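PDB 6GUO: siderophore enterobactin esterase from Emericella nidulans, which hydrolyses the ester bonds of the bacterial xenosiderophore enterobactin inside the fungal cell, releasing its iron, and does not hydrolyse triacetylfusarinine C. Local coordinates for residues T107-P116 with I192-L200; A131-A139 with F170-S181. All blocks are in the same frame, centred on the assembly; numbering follows the deposited sequence. Where two conformers were deposited one is given.

How the contacts relate
Both contacts lie in one alpha/beta-hydrolase subunit, their centres about 16 Å apart. Along the chain the order is 107-116, 131-139, 170-181, 192-200, so contact 2 is nested inside the loop that contact 1 closes. Contact 2 joins helix 131-150 to helix 166-177, which follows a GxSxG sequence that fits a nucleophile elbow; contact 1 ties the loop between helices 102-106 and 131-150 to the turn ahead of helix 199-208. They touch directly: Thr107 O lies 3.0 Å from Ala131 N, a probable hydrogen bond, and Pro108 packs on His173. The loop that leads into the proline-rich, active-site-narrowing insertion is thus tied to a buried helix pair.

Contact 1: T107-P116 with I192-L200; sequences TPPCDHYIPP and IWWNNRSIL
The side-chain amide of Asn195 makes two hydrogen bonds that fasten the backbone of loop 107-116. Asn195 ND2 gives a nearly straight bond to His112 O (2.9 Å, N-H...O 164°), with the acceptor close to the amide plane and the donor in the carbonyl plane. Asn195 OD1 takes Ile114 N at 2.7 Å, the donor standing above the carbonyl plane. An asparagine suits this place because its amide offers a donor and an acceptor side by side, matching a backbone C=O and N-H two residues apart.

Water extends the polar set: one bridges Tyr113 OH and Trp194 NE1, lying in the plane of the indole at its edge, and another receives Asn195 N while donating to Ile114 O.

The apolar part centres on the broad indole of Trp194, whose CG is anti to the backbone N (chi1 -177°), carrying the ring out to the loop. Thr107 CG2 makes a CH-pi contact over the five-membered ring, 4.0 Å from its centroid, while Asn195 CB lies over the opposite face. Pro108 CD and Cys110 SG both come within 3.7 Å of Trp194 CZ3, the sulfur obliquely. Farther along, Pro116 CB meets the edge of Trp193 at CH2 (3.8 Å). The arrangement probably anchors the start of the proline-rich insertion that narrows the active site of this alpha/beta-hydrolase, admitting compact enterobactin.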
loop_
_atom_site.group_PDB
_atom_site.type_symbol
_atom_site.label_atom_id
_atom_site.label_comp_id
_atom_site.label_asym_id
_atom_site.label_seq_id
_atom_site.Cartn_x
_atom_site.Cartn_y
_atom_site.Cartn_z
ATOM N N THR A 107 -18.066 -4.355 15.873
ATOM C CA THR A 107 -17.982 -4.832 17.257
ATOM C C THR A 107 -19.051 -5.887 17.540
ATOM O O THR A 107 -20.209 -5.710 17.152
ATOM C CB THR A 107 -18.124 -3.688 18.265
ATOM O OG1 THR A 107 -19.324 -2.953 18.000
ATOM C CG2 THR A 107 -16.916 -2.754 18.178
ATOM N N PRO A 108 -18.666 -6.992 18.209
ATOM C CA PRO A 108 -19.636 -8.057 18.466
ATOM C C PRO A 108 -20.618 -7.729 19.589
ATOM O O PRO A 108 -20.295 -6.932 20.477
ATOM C CB PRO A 108 -18.755 -9.249 18.842
ATOM C CG PRO A 108 -17.525 -8.647 19.419
ATOM C CD PRO A 108 -17.318 -7.350 18.688
ATOM N N PRO A 109 -21.822 -8.330 19.544
ATOM C CA PRO A 109 -22.772 -8.129 20.629
ATOM C C PRO A 109 -22.290 -8.861 21.875
ATOM O O PRO A 109 -21.762 -9.971 21.772
ATOM C CB PRO A 109 -24.063 -8.739 20.084
ATOM C CG PRO A 109 -23.607 -9.799 19.152
ATOM C CD PRO A 109 -22.295 -9.341 18.579
ATOM N N CYS A 110 -22.448 -8.221 23.028
ATOM C CA CYS A 110 -21.954 -8.736 24.303
ATOM C C CYS A 110 -23.037 -8.604 25.362
ATOM O O CYS A 110 -23.905 -7.733 25.264
ATOM C CB CYS A 110 -20.713 -7.956 24.745
ATOM S SG CYS A 110 -19.273 -8.140 23.665
ATOM N N ASP A 111 -22.974 -9.466 26.373
ATOM C CA ASP A 111 -23.913 -9.411 27.499
ATOM C C ASP A 111 -23.710 -8.131 28.312
ATOM O O ASP A 111 -24.680 -7.525 28.768
ATOM C CB ASP A 111 -23.773 -10.649 28.403
ATOM C CG ASP A 111 -24.177 -11.951 27.703
ATOM O OD1 ASP A 111 -23.648 -13.014 28.092
ATOM O OD2 ASP A 111 -25.017 -11.921 26.776
ATOM N N HIS A 112 -22.450 -7.724 28.478
ATOM C CA HIS A 112 -22.105 -6.471 29.151
ATOM C C HIS A 112 -21.186 -5.634 28.265
ATOM O O HIS A 112 -20.363 -6.179 27.525
ATOM C CB HIS A 112 -21.442 -6.761 30.500
ATOM C CG HIS A 112 -22.284 -7.597 31.414
ATOM N ND1 HIS A 112 -23.215 -7.054 32.274
ATOM C CD2 HIS A 112 -22.348 -8.939 31.589
ATOM C CE1 HIS A 112 -23.810 -8.025 32.945
ATOM N NE2 HIS A 112 -23.302 -9.178 32.548
ATOM N N TYR A 113 -21.348 -4.312 28.344
ATOM C CA TYR A 113 -20.594 -3.363 27.526
ATOM C C TYR A 113 -19.920 -2.299 28.394
ATOM O O TYR A 113 -20.549 -1.715 29.275
ATOM C CB TYR A 113 -21.519 -2.705 26.499
ATOM C CG TYR A 113 -20.870 -1.604 25.684
ATOM C CD1 TYR A 113 -21.278 -0.276 25.820
ATOM C CD2 TYR A 113 -19.845 -1.889 24.777
ATOM C CE1 TYR A 113 -20.688 0.737 25.076
ATOM C CE2 TYR A 113 -19.249 -0.881 24.030
ATOM C CZ TYR A 113 -19.675 0.429 24.180
ATOM O OH TYR A 113 -19.090 1.434 23.445
ATOM N N ILE A 114 -18.635 -2.069 28.125
ATOM C CA ILE A 114 -17.826 -1.041 28.771
ATOM C C ILE A 114 -17.328 -0.134 27.644
ATOM O O ILE A 114 -16.581 -0.600 26.785
ATOM C CB ILE A 114 -16.617 -1.664 29.514
ATOM C CG1 ILE A 114 -17.094 -2.571 30.661
ATOM C CG2 ILE A 114 -15.663 -0.589 30.035
ATOM C CD1 ILE A 114 -17.259 -4.029 30.283
ATOM N N PRO A 115 -17.743 1.151 27.628
ATOM C CA PRO A 115 -17.324 2.029 26.528
ATOM C C PRO A 115 -15.820 2.322 26.485
ATOM O O PRO A 115 -15.164 2.289 27.526
ATOM C CB PRO A 115 -18.107 3.324 26.782
ATOM C CG PRO A 115 -18.517 3.263 28.209
ATOM C CD PRO A 115 -18.728 1.815 28.502
ATOM N N PRO A 116 -15.274 2.600 25.284
ATOM C CA PRO A 116 -13.880 3.036 25.181
ATOM C C PRO A 116 -13.605 4.392 25.831
ATOM O O PRO A 116 -14.516 5.209 26.000
ATOM C CB PRO A 116 -13.647 3.132 23.669
ATOM C CG PRO A 116 -14.642 2.208 23.073
ATOM C CD PRO A 116 -15.847 2.310 23.955
ATOM N N ILE A 192 -8.024 -5.945 20.522
ATOM C CA ILE A 192 -8.235 -7.013 21.502
ATOM C C ILE A 192 -8.683 -6.414 22.838
ATOM O O ILE A 192 -9.554 -6.975 23.497
ATOM C CB ILE A 192 -6.981 -7.923 21.632
ATOM C CG1 ILE A 192 -6.812 -8.730 20.336
ATOM C CG2 ILE A 192 -7.096 -8.869 22.830
ATOM C CD1 ILE A 192 -5.499 -9.471 20.197
ATOM N N TRP A 193 -8.124 -5.254 23.190
ATOM C CA TRP A 193 -8.544 -4.460 24.363
ATOM C C TRP A 193 -10.051 -4.203 24.504
ATOM O O TRP A 193 -10.542 -4.063 25.625
ATOM C CB TRP A 193 -7.821 -3.101 24.380
ATOM C CG TRP A 193 -8.147 -2.217 23.207
ATOM C CD1 TRP A 193 -7.477 -2.150 22.018
ATOM C CD2 TRP A 193 -9.224 -1.277 23.112
ATOM N NE1 TRP A 193 -8.071 -1.232 21.188
ATOM C CE2 TRP A 193 -9.145 -0.679 21.832
ATOM C CE3 TRP A 193 -10.247 -0.879 23.984
ATOM C CZ2 TRP A 193 -10.051 0.298 21.403
ATOM C CZ3 TRP A 193 -11.153 0.092 23.556
ATOM C CH2 TRP A 193 -11.048 0.665 22.274
ATOM N N TRP A 194 -10.762 -4.120 23.379
ATOM C CA TRP A 194 -12.158 -3.671 23.352
ATOM C C TRP A 194 -13.075 -4.373 24.357
ATOM O O TRP A 194 -13.079 -5.600 24.462
ATOM C CB TRP A 194 -12.747 -3.800 21.942
ATOM C CG TRP A 194 -14.147 -3.288 21.863
ATOM C CD1 TRP A 194 -14.542 -1.987 21.762
ATOM C CD2 TRP A 194 -15.341 -4.069 21.910
ATOM N NE1 TRP A 194 -15.915 -1.909 21.728
ATOM C CE2 TRP A 194 -16.430 -3.173 21.819
ATOM C CE3 TRP A 194 -15.601 -5.442 22.013
ATOM C CZ2 TRP A 194 -17.759 -3.606 21.831
ATOM C CZ3 TRP A 194 -16.923 -5.873 22.026
ATOM C CH2 TRP A 194 -17.984 -4.955 21.932
ATOM N N ASN A 195 -13.843 -3.564 25.085
ATOM C CA ASN A 195 -14.827 -4.045 26.046
ATOM C C ASN A 195 -14.224 -5.030 27.050
ATOM O O ASN A 195 -14.648 -6.184 27.144
ATOM C CB ASN A 195 -16.016 -4.668 25.304
ATOM C CG ASN A 195 -17.177 -4.959 26.219
ATOM O OD1 ASN A 195 -17.375 -4.261 27.212
ATOM N ND2 ASN A 195 -17.949 -5.998 25.899
ATOM N N ASN A 196 -13.211 -4.563 27.778
ATOM C CA ASN A 196 -12.500 -5.379 28.767
ATOM C C ASN A 196 -12.046 -6.723 28.173
ATOM O O ASN A 196 -12.214 -7.785 28.779
ATOM C CB ASN A 196 -13.384 -5.581 30.010
ATOM C CG ASN A 196 -12.615 -6.119 31.206
ATOM O OD1 ASN A 196 -11.400 -5.950 31.313
ATOM N ND2 ASN A 196 -13.326 -6.777 32.114
ATOM N N ARG A 197 -11.490 -6.655 26.964
ATOM C CA ARG A 197 -10.988 -7.823 26.240
ATOM C C ARG A 197 -12.004 -8.956 26.082
ATOM O O ARG A 197 -11.669 -10.131 26.234
ATOM C CB ARG A 197 -9.695 -8.323 26.886
ATOM C CG ARG A 197 -8.568 -7.315 26.798
ATOM C CD ARG A 197 -7.263 -7.934 27.249
ATOM N NE ARG A 197 -7.332 -8.290 28.661
ATOM C CZ ARG A 197 -6.555 -9.179 29.278
ATOM N NH1 ARG A 197 -5.602 -9.848 28.630
ATOM N NH2 ARG A 197 -6.739 -9.402 30.575
ATOM N N SER A 198 -13.236 -8.594 25.736
ATOM C CA SER A 198 -14.306 -9.581 25.571
ATOM C C SER A 198 -14.023 -10.617 24.472
ATOM O O SER A 198 -14.523 -11.739 24.563
ATOM C CB SER A 198 -15.658 -8.900 25.320
ATOM O OG SER A 198 -15.668 -8.205 24.086
ATOM N N ILE A 199 -13.217 -10.260 23.461
ATOM C CA ILE A 199 -12.857 -11.203 22.382
ATOM C C ILE A 199 -12.114 -12.445 22.892
ATOM O O ILE A 199 -12.183 -13.498 22.266
ATOM C CB ILE A 199 -12.041 -10.523 21.240
ATOM C CG1 ILE A 199 -12.087 -11.337 19.935
ATOM C CG2 ILE A 199 -10.584 -10.296 21.641
ATOM C CD1 ILE A 199 -13.429 -11.340 19.233
ATOM N N LEU A 200 -11.406 -12.316 24.015
ATOM C CA LEU A 200 -10.684 -13.443 24.610
ATOM C C LEU A 200 -11.613 -14.513 25.191
ATOM O O LEU A 200 -11.254 -15.692 25.217
ATOM C CB LEU A 200 -9.685 -12.950 25.665
ATOM C CG LEU A 200 -8.612 -11.970 25.169
ATOM C CD1 LEU A 200 -7.603 -11.701 26.277
ATOM C CD2 LEU A 200 -7.904 -12.460 23.911
HETATM O O HOH W 1 -17.611 0.303 21.176
HETATM O O HOH W 2 -14.287 -0.738 25.373
#

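Contact 2: A131-A139 with F170-S181; sequences ADEFLTFIA and FALHALFTKPSS
Phe170 of helix 166-177 inserts its ring as a knob into a hole formed by Ala131, Phe134, Leu135 and Ile138 of helix 131-150. This steep helix-helix packing, with the short axes crossing at -78° and 10.7 Å apart, belongs to the alpha/beta-hydrolase fold; helix 166-177 is the one that follows the probable nucleophile elbow. From Phe170 CB, which points toward the other helix, CG is anti to the backbone N (chi1 179°) and the ring reaches straight across. Phe170 CD1 meets Ala131 CB at 3.8 Å. Next, CE1 comes to Ala131 O at the ring edge and also to Phe134 CD2. At the tip, Phe170 CZ touches Phe134 CD2 at 3.7 Å and the CA and CB of Leu135, while CE2 and CZ both meet Ile138 CD1. The small Ala131 lets the helices approach at this end, and the flat phenyl fills the hole, with Ala131 on one side of it; the Phe134 and Phe170 rings are inclined at 54°. Val58 of a central strand and Leu106 also touch Phe170, placing the knob in the buried interior.

Leu135 returns the packing with its CD2 branch, 3.6 Å from Ala174 CB, where an alanine presents only a methyl. Alongside Leu135 runs the bent chain of Lys178, passing in the opposite direction and bringing Lys178 CE and NZ near Leu135 CG.

The polar edge belongs to Asp132 and His173. Glu202 binds His173 ND1, so both ring nitrogens face carboxylates, which would probably favour a protonated imidazole. Asp132 OD1 also accepts from a water that donates to Thr177 OG1. His173 NE2 points its N-H almost straight at Asp132 OD1 (2.6 Å); the oxygen lies in the plane of the imidazole, whereas the N-H reaches the syn side of Asp132 OD1 from 31° out of the carboxylate plane.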
loop_
_atom_site.group_PDB
_atom_site.type_symbol
_atom_site.label_atom_id
_atom_site.label_comp_id
_atom_site.label_asym_id
_atom_site.label_seq_id
_atom_site.Cartn_x
_atom_site.Cartn_y
_atom_site.Cartn_z
ATOM N N ALA A 131 -21.812 -6.738 14.789
ATOM C CA ALA A 131 -20.900 -7.598 14.011
ATOM C C ALA A 131 -21.542 -8.866 13.465
ATOM O O ALA A 131 -21.228 -9.278 12.348
ATOM C CB ALA A 131 -19.659 -7.948 14.809
ATOM N N ASP A 132 -22.434 -9.483 14.237
ATOM C CA ASP A 132 -23.141 -10.674 13.750
ATOM C C ASP A 132 -24.047 -10.347 12.566
ATOM O O ASP A 132 -24.106 -11.118 11.609
ATOM C CB ASP A 132 -23.922 -11.359 14.876
ATOM C CG ASP A 132 -23.013 -12.010 15.904
ATOM O OD1 ASP A 132 -21.879 -12.403 15.554
ATOM O OD2 ASP A 132 -23.431 -12.137 17.071
ATOM N N GLU A 133 -24.726 -9.201 12.628
ATOM C CA GLU A 133 -25.548 -8.711 11.512
ATOM C C GLU A 133 -24.698 -8.439 10.269
ATOM O O GLU A 133 -25.071 -8.810 9.156
ATOM C CB GLU A 133 -26.302 -7.435 11.906
ATOM C CG GLU A 133 -27.382 -7.646 12.958
ATOM C CD GLU A 133 -27.993 -6.348 13.468
ATOM O OE1 GLU A 133 -27.751 -5.275 12.872
ATOM O OE2 GLU A 133 -28.725 -6.407 14.476
ATOM N N PHE A 134 -23.552 -7.795 10.474
ATOM C CA PHE A 134 -22.639 -7.455 9.384
ATOM C C PHE A 134 -22.012 -8.695 8.738
ATOM O O PHE A 134 -21.887 -8.792 7.521
ATOM C CB PHE A 134 -21.545 -6.510 9.903
ATOM C CG PHE A 134 -20.758 -5.824 8.821
ATOM C CD1 PHE A 134 -21.396 -5.242 7.724
ATOM C CD2 PHE A 134 -19.372 -5.725 8.914
ATOM C CE1 PHE A 134 -20.671 -4.603 6.736
ATOM C CE2 PHE A 134 -18.644 -5.079 7.927
ATOM C CZ PHE A 134 -19.290 -4.519 6.836
ATOM N N LEU A 135 -21.635 -9.640 9.561
ATOM C CA LEU A 135 -21.061 -10.895 9.096
ATOM C C LEU A 135 -22.079 -11.711 8.288
ATOM O O LEU A 135 -21.739 -12.306 7.264
ATOM C CB LEU A 135 -20.555 -11.681 10.301
ATOM C CG LEU A 135 -19.741 -12.957 10.106
ATOM C CD1 LEU A 135 -18.796 -12.869 8.916
ATOM C CD2 LEU A 135 -18.950 -13.225 11.377
ATOM N N THR A 136 -23.329 -11.718 8.753
ATOM C CA THR A 136 -24.441 -12.316 8.012
ATOM C C THR A 136 -24.622 -11.623 6.656
ATOM O O THR A 136 -24.789 -12.286 5.631
ATOM C CB THR A 136 -25.744 -12.242 8.836
ATOM O OG1 THR A 136 -25.557 -12.941 10.071
ATOM C CG2 THR A 136 -26.913 -12.856 8.099
ATOM N N PHE A 137 -24.567 -10.292 6.668
ATOM C CA PHE A 137 -24.672 -9.475 5.454
ATOM C C PHE A 137 -23.590 -9.822 4.429
ATOM O O PHE A 137 -23.883 -10.000 3.244
ATOM C CB PHE A 137 -24.626 -7.983 5.828
ATOM C CG PHE A 137 -24.559 -7.055 4.655
ATOM C CD1 PHE A 137 -25.661 -6.876 3.830
ATOM C CD2 PHE A 137 -23.397 -6.333 4.385
ATOM C CE1 PHE A 137 -25.606 -6.010 2.746
ATOM C CE2 PHE A 137 -23.339 -5.466 3.305
ATOM C CZ PHE A 137 -24.444 -5.302 2.486
ATOM N N ILE A 138 -22.347 -9.939 4.887
ATOM C CA ILE A 138 -21.234 -10.281 3.995
ATOM C C ILE A 138 -21.410 -11.688 3.413
ATOM O O ILE A 138 -21.286 -11.883 2.204
ATOM C CB ILE A 138 -19.871 -10.146 4.706
ATOM C CG1 ILE A 138 -19.592 -8.665 5.010
ATOM C CG2 ILE A 138 -18.744 -10.717 3.847
ATOM C CD1 ILE A 138 -18.473 -8.433 6.000
ATOM N N ALA A 139 -21.722 -12.643 4.281
ATOM C CA ALA A 139 -21.828 -14.054 3.900
ATOM C C ALA A 139 -23.067 -14.395 3.059
ATOM O O ALA A 139 -22.989 -15.251 2.176
ATOM C CB ALA A 139 -21.784 -14.930 5.147
ATOM N N PHE A 170 -13.208 -7.636 14.398
ATOM C CA PHE A 170 -14.249 -8.266 13.585
ATOM C C PHE A 170 -13.776 -9.579 12.960
ATOM O O PHE A 170 -14.479 -10.581 13.029
ATOM C CB PHE A 170 -14.735 -7.293 12.503
ATOM C CG PHE A 170 -15.793 -7.857 11.602
ATOM C CD1 PHE A 170 -17.131 -7.875 12.004
ATOM C CD2 PHE A 170 -15.465 -8.365 10.349
ATOM C CE1 PHE A 170 -18.111 -8.395 11.173
ATOM C CE2 PHE A 170 -16.446 -8.888 9.514
ATOM C CZ PHE A 170 -17.773 -8.903 9.930
ATOM N N ALA A 171 -12.586 -9.561 12.361
ATOM C CA ALA A 171 -11.970 -10.767 11.800
ATOM C C ALA A 171 -11.808 -11.877 12.842
ATOM O O ALA A 171 -12.136 -13.041 12.570
ATOM C CB ALA A 171 -10.627 -10.436 11.168
ATOM N N LEU A 172 -11.321 -11.515 14.029
ATOM C CA LEU A 172 -11.194 -12.470 15.136
ATOM C C LEU A 172 -12.548 -13.019 15.579
ATOM O O LEU A 172 -12.696 -14.232 15.781
ATOM C CB LEU A 172 -10.459 -11.840 16.323
ATOM C CG LEU A 172 -8.975 -11.513 16.085
ATOM C CD1 LEU A 172 -8.374 -10.850 17.313
ATOM C CD2 LEU A 172 -8.172 -12.748 15.700
ATOM N N HIS A 173 -13.536 -12.134 15.716
ATOM C CA HIS A 173 -14.904 -12.559 16.037
ATOM C C HIS A 173 -15.455 -13.573 15.020
ATOM O O HIS A 173 -16.041 -14.583 15.411
ATOM C CB HIS A 173 -15.836 -11.351 16.154
ATOM C CG HIS A 173 -17.263 -11.724 16.391
ATOM N ND1 HIS A 173 -17.701 -12.251 17.585
ATOM C CD2 HIS A 173 -18.342 -11.683 15.577
ATOM C CE1 HIS A 173 -18.995 -12.500 17.503
ATOM N NE2 HIS A 173 -19.408 -12.167 16.293
ATOM N N ALA A 174 -15.242 -13.311 13.730
ATOM C CA ALA A 174 -15.650 -14.234 12.673
ATOM C C ALA A 174 -14.966 -15.590 12.849
ATOM O O ALA A 174 -15.639 -16.617 12.888
ATOM C CB ALA A 174 -15.343 -13.651 11.302
ATOM N N LEU A 175 -13.638 -15.581 12.994
ATOM C CA LEU A 175 -12.869 -16.811 13.246
ATOM C C LEU A 175 -13.391 -17.627 14.443
ATOM O O LEU A 175 -13.613 -18.835 14.325
ATOM C CB LEU A 175 -11.378 -16.487 13.452
ATOM C CG LEU A 175 -10.449 -17.607 13.935
ATOM C CD1 LEU A 175 -10.448 -18.776 12.966
ATOM C CD2 LEU A 175 -9.037 -17.080 14.134
ATOM N N PHE A 176 -13.591 -16.968 15.581
ATOM C CA PHE A 176 -13.894 -17.676 16.827
ATOM C C PHE A 176 -15.329 -18.186 16.915
ATOM O O PHE A 176 -15.563 -19.192 17.569
ATOM C CB PHE A 176 -13.560 -16.818 18.058
ATOM C CG PHE A 176 -12.106 -16.413 18.155
ATOM C CD1 PHE A 176 -11.080 -17.276 17.755
ATOM C CD2 PHE A 176 -11.760 -15.168 18.667
ATOM C CE1 PHE A 176 -9.754 -16.893 17.851
ATOM C CE2 PHE A 176 -10.432 -14.785 18.764
ATOM C CZ PHE A 176 -9.428 -15.647 18.356
ATOM N N THR A 177 -16.273 -17.508 16.258
ATOM C CA THR A 177 -17.696 -17.890 16.322
ATOM C C THR A 177 -18.228 -18.591 15.068
ATOM O O THR A 177 -19.186 -19.369 15.160
ATOM C CB THR A 177 -18.584 -16.670 16.635
ATOM O OG1 THR A 177 -18.536 -15.734 15.558
ATOM C CG2 THR A 177 -18.133 -15.992 17.923
ATOM N N LYS A 178 -17.630 -18.318 13.908
ATOM C CA LYS A 178 -18.049 -18.935 12.651
ATOM C C LYS A 178 -16.798 -19.231 11.801
ATOM O O LYS A 178 -16.615 -18.640 10.740
ATOM C CB LYS A 178 -19.059 -18.013 11.942
ATOM C CG LYS A 178 -19.974 -18.713 10.938
ATOM C CD LYS A 178 -21.217 -17.890 10.595
ATOM C CE LYS A 178 -20.948 -16.822 9.543
ATOM N NZ LYS A 178 -22.167 -16.036 9.193
ATOM N N PRO A 179 -15.930 -20.157 12.275
ATOM C CA PRO A 179 -14.616 -20.381 11.644
ATOM C C PRO A 179 -14.629 -20.803 10.168
ATOM O O PRO A 179 -13.639 -20.575 9.472
ATOM C CB PRO A 179 -13.977 -21.479 12.511
ATOM C CG PRO A 179 -15.094 -22.088 13.277
ATOM C CD PRO A 179 -16.104 -21.003 13.470
ATOM N N SER A 180 -15.723 -21.400 9.696
ATOM C CA SER A 180 -15.861 -21.749 8.275
ATOM C C SER A 180 -16.231 -20.578 7.352
ATOM O O SER A 180 -16.263 -20.767 6.134
ATOM C CB SER A 180 -16.888 -22.871 8.103
ATOM O OG SER A 180 -16.476 -24.023 8.811
ATOM N N SER A 181 -16.507 -19.393 7.916
ATOM C CA SER A 181 -16.878 -18.192 7.142
ATOM C C SER A 181 -15.897 -17.884 6.024
ATOM O O SER A 181 -16.288 -17.589 4.889
ATOM C CB SER A 181 -16.928 -16.962 8.051
ATOM O OG SER A 181 -17.903 -17.103 9.057
HETATM O O HOH W 3 -21.086 -14.857 14.761
#